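Local coordinates for 5'-tyrosyl-DNA phosphodiesterase (Caenorhabditis elegans, PDB 4FVA), which is a magnesium-binding enzyme of the endonuclease/exonuclease/phosphatase family, built on the DNase I-like fold, at residues M33-D46 / D57-K69. Numbering follows the deposited sequence.
Sequences MKAVAHIVKNVNPD and DLAPIDKLQSLYK. With EDO (1,2-ethanediol), chain H.
Y68, two residues past the 3-10 segment 63-66, reaches P45 in the turn after helix 29-43, a polar tip on an otherwise largely apolar seam. Its CB leans toward 33-46, and with CG beside the backbone N (chi1 -65°) the ring extends to that turn. Farther out, CE2 meets V40 CG1 at 3.9 Å. CE1 faces two carbonyl oxygens at the ring edge, near its plane: P45 O at 3.4 Å and D46 O at 4.0 Å. CZ has C1 of a bound ethanediol obliquely beside it at 4.0 Å. At the tip, OH donates to P45 O at 2.7 Å, in the carbonyl plane with a C=O...O angle of 148°; P45 CD lies 3.4 Å from Y68 OH. A water donates to both Y68 OH and OD1 of N44, the first residue to leave the helix, with positive phi. The rest is mostly carbon packing, with A37 CB against P60 O. L64 splits its methyls between V40 and K41, CD2 lying 4.0 Å from K41 CE. Both segments lie over the sheet holding strands 47-53 and 80-86, on which V40, I61 and L64 also pack. Apolar packing is consistent with a close but undirected fit, whereas the phenol, donor and acceptor, gives the turn a directional hold.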
loop_
_atom_site.group_PDB
_atom_site.type_symbol
_atom_site.label_atom_id
_atom_site.label_comp_id
_atom_site.label_asym_id
_atom_site.label_seq_id
_atom_site.Cartn_x
_atom_site.Cartn_y
_atom_site.Cartn_z
ATOM N N MET A 33 14.682 -7.744 -3.624
ATOM C CA MET A 33 14.168 -7.605 -2.254
ATOM C C MET A 33 15.169 -6.843 -1.370
ATOM O O MET A 33 14.774 -6.058 -0.518
ATOM C CB MET A 33 13.808 -8.958 -1.630
ATOM C CG MET A 33 12.655 -9.703 -2.325
ATOM S SD MET A 33 11.140 -8.735 -2.466
ATOM C CE MET A 33 11.434 -7.926 -4.029
ATOM N N LYS A 34 16.463 -7.080 -1.584
ATOM C CA LYS A 34 17.492 -6.294 -0.907
ATOM C C LYS A 34 17.354 -4.820 -1.266
ATOM O O LYS A 34 17.515 -3.958 -0.414
ATOM C CB LYS A 34 18.899 -6.784 -1.271
ATOM C CG LYS A 34 19.272 -8.135 -0.675
ATOM C CD LYS A 34 20.677 -8.552 -1.141
ATOM C CE LYS A 34 21.104 -9.882 -0.520
ATOM N NZ LYS A 34 22.427 -10.363 -1.030
ATOM N N ALA A 35 17.087 -4.527 -2.539
ATOM C CA ALA A 35 16.879 -3.140 -2.973
ATOM C C ALA A 35 15.635 -2.540 -2.318
ATOM O O ALA A 35 15.633 -1.365 -1.911
ATOM C CB ALA A 35 16.796 -3.043 -4.500
ATOM N N VAL A 36 14.567 -3.332 -2.241
ATOM C CA VAL A 36 13.367 -2.870 -1.557
ATOM C C VAL A 36 13.696 -2.485 -0.106
ATOM O O VAL A 36 13.352 -1.401 0.346
ATOM C CB VAL A 36 12.235 -3.930 -1.572
ATOM C CG1 VAL A 36 11.114 -3.523 -0.606
ATOM C CG2 VAL A 36 11.668 -4.102 -2.999
ATOM N N ALA A 37 14.365 -3.370 0.620
ATOM C CA ALA A 37 14.684 -3.075 2.011
ATOM C C ALA A 37 15.585 -1.844 2.103
ATOM O O ALA A 37 15.429 -1.018 3.002
ATOM C CB ALA A 37 15.319 -4.281 2.693
ATOM N N HIS A 38 16.510 -1.726 1.159
ATOM C CA HIS A 38 17.397 -0.574 1.090
ATOM C C HIS A 38 16.630 0.742 0.950
ATOM O O HIS A 38 16.887 1.717 1.674
ATOM C CB HIS A 38 18.363 -0.740 -0.084
ATOM C CG HIS A 38 19.483 0.248 -0.093
ATOM N ND1 HIS A 38 19.376 1.493 -0.680
ATOM C CD2 HIS A 38 20.740 0.175 0.406
ATOM C CE1 HIS A 38 20.516 2.143 -0.533
ATOM N NE2 HIS A 38 21.361 1.362 0.119
ATOM N N ILE A 39 15.678 0.763 0.024
ATOM C CA ILE A 39 14.896 1.965 -0.240
ATOM C C ILE A 39 14.021 2.337 0.962
ATOM O O ILE A 39 13.910 3.513 1.325
ATOM C CB ILE A 39 14.053 1.806 -1.542
ATOM C CG1 ILE A 39 14.963 1.981 -2.765
ATOM C CG2 ILE A 39 12.922 2.825 -1.577
ATOM C CD1 ILE A 39 14.491 1.256 -4.011
ATOM N N VAL A 40 13.422 1.328 1.583
ATOM C CA VAL A 40 12.639 1.521 2.802
ATOM C C VAL A 40 13.469 2.224 3.892
ATOM O O VAL A 40 13.021 3.190 4.493
ATOM C CB VAL A 40 12.089 0.172 3.361
ATOM C CG1 VAL A 40 11.456 0.369 4.753
ATOM C CG2 VAL A 40 11.085 -0.445 2.399
ATOM N N LYS A 41 14.694 1.753 4.109
ATOM C CA LYS A 41 15.567 2.348 5.126
ATOM C C LYS A 41 15.919 3.798 4.796
ATOM O O LYS A 41 16.203 4.587 5.693
ATOM C CB LYS A 41 16.845 1.524 5.296
ATOM C CG LYS A 41 16.639 0.153 5.968
ATOM C CD LYS A 41 17.964 -0.596 5.935
ATOM C CE LYS A 41 17.778 -2.081 5.764
ATOM N NZ LYS A 41 19.098 -2.778 5.900
ATOM N N ASN A 42 15.951 4.138 3.509
ATOM C CA ASN A 42 16.249 5.516 3.091
ATOM C C ASN A 42 15.050 6.474 3.097
ATOM O O ASN A 42 15.190 7.651 3.428
ATOM C CB ASN A 42 16.962 5.534 1.740
ATOM C CG ASN A 42 18.422 5.159 1.863
ATOM O OD1 ASN A 42 19.288 6.027 2.102
ATOM N ND2 ASN A 42 18.711 3.864 1.740
ATOM N N VAL A 43 13.884 5.974 2.707
ATOM C CA VAL A 43 12.662 6.764 2.780
ATOM C C VAL A 43 12.203 6.811 4.228
ATOM O O VAL A 43 11.623 7.799 4.658
ATOM C CB VAL A 43 11.541 6.166 1.892
ATOM C CG1 VAL A 43 10.246 6.940 2.089
ATOM C CG2 VAL A 43 11.961 6.185 0.420
ATOM N N ASN A 44 12.427 5.712 4.958
ATOM C CA ASN A 44 12.154 5.667 6.389
ATOM C C ASN A 44 10.721 6.040 6.754
ATOM O O ASN A 44 10.504 6.898 7.599
ATOM C CB ASN A 44 13.158 6.584 7.127
ATOM C CG ASN A 44 13.307 6.243 8.611
ATOM O OD1 ASN A 44 13.079 5.106 9.038
ATOM N ND2 ASN A 44 13.707 7.239 9.403
ATOM N N PRO A 45 9.734 5.379 6.128
ATOM C CA PRO A 45 8.327 5.697 6.401
ATOM C C PRO A 45 7.925 5.221 7.788
ATOM O O PRO A 45 8.541 4.256 8.274
ATOM C CB PRO A 45 7.584 4.883 5.335
ATOM C CG PRO A 45 8.496 3.688 5.086
ATOM C CD PRO A 45 9.888 4.230 5.211
ATOM N N ASP A 46 6.938 5.870 8.419
ATOM C CA ASP A 46 6.465 5.410 9.722
ATOM C C ASP A 46 5.680 4.126 9.574
ATOM O O ASP A 46 5.720 3.243 10.442
ATOM C CB ASP A 46 5.570 6.459 10.385
ATOM C CG ASP A 46 6.305 7.758 10.663
ATOM O OD1 ASP A 46 7.378 7.707 11.298
ATOM O OD2 ASP A 46 5.812 8.824 10.241
ATOM N N ASP A 57 13.096 -15.798 -0.627
ATOM C CA ASP A 57 13.986 -14.644 -0.583
ATOM C C ASP A 57 13.379 -13.498 0.226
ATOM O O ASP A 57 13.586 -12.324 -0.085
ATOM C CB ASP A 57 14.335 -14.169 -2.002
ATOM C CG ASP A 57 15.250 -15.149 -2.739
ATOM O OD1 ASP A 57 16.022 -15.849 -2.057
ATOM O OD2 ASP A 57 15.203 -15.207 -3.992
ATOM N N LEU A 58 12.642 -13.848 1.275
ATOM C CA LEU A 58 11.990 -12.848 2.109
ATOM C C LEU A 58 12.968 -12.218 3.118
ATOM O O LEU A 58 12.704 -11.146 3.681
ATOM C CB LEU A 58 10.796 -13.489 2.817
ATOM C CG LEU A 58 9.919 -12.595 3.686
ATOM C CD1 LEU A 58 9.210 -11.535 2.844
ATOM C CD2 LEU A 58 8.903 -13.463 4.400
ATOM N N ALA A 59 14.117 -12.860 3.321
ATOM C CA ALA A 59 15.031 -12.442 4.397
ATOM C C ALA A 59 15.296 -10.934 4.491
ATOM O O ALA A 59 15.172 -10.345 5.568
ATOM C CB ALA A 59 16.367 -13.205 4.298
ATOM N N PRO A 60 15.642 -10.298 3.358
ATOM C CA PRO A 60 15.958 -8.862 3.415
ATOM C C PRO A 60 14.779 -8.061 3.933
ATOM O O PRO A 60 14.979 -7.071 4.626
ATOM C CB PRO A 60 16.254 -8.502 1.949
ATOM C CG PRO A 60 16.594 -9.842 1.284
ATOM C CD PRO A 60 15.725 -10.841 1.992
ATOM N N ILE A 61 13.570 -8.502 3.611
ATOM C CA ILE A 61 12.372 -7.869 4.126
ATOM C C ILE A 61 12.183 -8.180 5.612
ATOM O O ILE A 61 11.945 -7.285 6.431
ATOM C CB ILE A 61 11.124 -8.297 3.336
ATOM C CG1 ILE A 61 11.354 -8.100 1.832
ATOM C CG2 ILE A 61 9.909 -7.543 3.821
ATOM C CD1 ILE A 61 11.663 -6.674 1.449
ATOM N N ASP A 62 12.270 -9.462 5.947
ATOM C CA ASP A 62 12.102 -9.912 7.321
ATOM C C ASP A 62 13.104 -9.245 8.254
ATOM O O ASP A 62 12.811 -9.031 9.424
ATOM C CB ASP A 62 12.223 -11.439 7.404
ATOM C CG ASP A 62 11.230 -12.061 8.377
ATOM O OD1 ASP A 62 10.117 -11.504 8.559
ATOM O OD2 ASP A 62 11.563 -13.123 8.952
ATOM N N LYS A 63 14.288 -8.926 7.735
ATOM C CA LYS A 63 15.308 -8.252 8.537
ATOM C C LYS A 63 14.905 -6.835 8.943
ATOM O O LYS A 63 15.532 -6.248 9.823
ATOM C CB LYS A 63 16.656 -8.230 7.815
ATOM C CG LYS A 63 17.400 -9.574 7.839
ATOM C CD LYS A 63 18.628 -9.535 6.933
ATOM C CE LYS A 63 19.244 -10.918 6.752
ATOM N NZ LYS A 63 20.349 -10.885 5.750
ATOM N N LEU A 64 13.878 -6.275 8.305
ATOM C CA LEU A 64 13.398 -4.945 8.707
ATOM C C LEU A 64 12.766 -4.966 10.104
ATOM O O LEU A 64 12.461 -3.908 10.666
ATOM C CB LEU A 64 12.404 -4.382 7.680
ATOM C CG LEU A 64 12.966 -4.009 6.309
ATOM C CD1 LEU A 64 11.846 -3.709 5.320
ATOM C CD2 LEU A 64 13.902 -2.803 6.446
ATOM N N GLN A 65 12.605 -6.163 10.673
ATOM C CA GLN A 65 12.003 -6.292 11.996
ATOM C C GLN A 65 12.864 -5.650 13.079
ATOM O O GLN A 65 12.409 -5.441 14.210
ATOM C CB GLN A 65 11.701 -7.757 12.339
ATOM C CG GLN A 65 12.936 -8.624 12.598
ATOM C CD GLN A 65 12.574 -10.074 12.916
ATOM O OE1 GLN A 65 12.299 -10.864 12.016
ATOM N NE2 GLN A 65 12.567 -10.422 14.202
ATOM N N SER A 66 14.101 -5.314 12.740
ATOM C CA SER A 66 14.937 -4.606 13.702
ATOM C C SER A 66 14.452 -3.162 13.829
ATOM O O SER A 66 14.777 -2.477 14.797
ATOM C CB SER A 66 16.417 -4.658 13.302
ATOM O OG SER A 66 16.671 -3.914 12.127
ATOM N N LEU A 67 13.696 -2.698 12.835
ATOM C CA LEU A 67 13.216 -1.306 12.787
ATOM C C LEU A 67 11.686 -1.183 12.917
ATOM O O LEU A 67 11.166 -0.123 13.286
ATOM C CB LEU A 67 13.647 -0.645 11.472
ATOM C CG LEU A 67 15.065 -0.100 11.298
ATOM C CD1 LEU A 67 16.106 -1.081 11.821
ATOM C CD2 LEU A 67 15.332 0.243 9.821
ATOM N N TYR A 68 10.981 -2.259 12.571
ATOM C CA TYR A 68 9.527 -2.270 12.485
ATOM C C TYR A 68 8.922 -3.484 13.167
ATOM O O TYR A 68 9.580 -4.523 13.279
ATOM C CB TYR A 68 9.089 -2.316 11.005
ATOM C CG TYR A 68 9.447 -1.096 10.191
ATOM C CD1 TYR A 68 8.603 0.005 10.165
ATOM C CD2 TYR A 68 10.601 -1.059 9.411
ATOM C CE1 TYR A 68 8.905 1.120 9.403
ATOM C CE2 TYR A 68 10.915 0.065 8.645
ATOM C CZ TYR A 68 10.062 1.146 8.658
ATOM O OH TYR A 68 10.335 2.265 7.917
ATOM N N LYS A 69 7.670 -3.371 13.602
ATOM C CA LYS A 69 6.864 -4.574 13.825
ATOM C C LYS A 69 6.292 -5.004 12.461
ATOM O O LYS A 69 5.809 -4.159 11.691
ATOM C CB LYS A 69 5.718 -4.308 14.797
ATOM C CG LYS A 69 6.140 -3.974 16.239
ATOM C CD LYS A 69 4.922 -3.500 17.054
ATOM C CE LYS A 69 5.301 -3.321 18.519
ATOM N NZ LYS A 69 4.206 -2.690 19.293
HETATM C C1 EDO H . 11.310 3.465 11.649
HETATM O O1 EDO H . 11.823 2.506 12.580
HETATM C C2 EDO H . 10.043 4.081 12.226
HETATM O O2 EDO H . 10.056 3.950 13.652
HETATM O O HOH W 1 13.340 2.628 8.042
#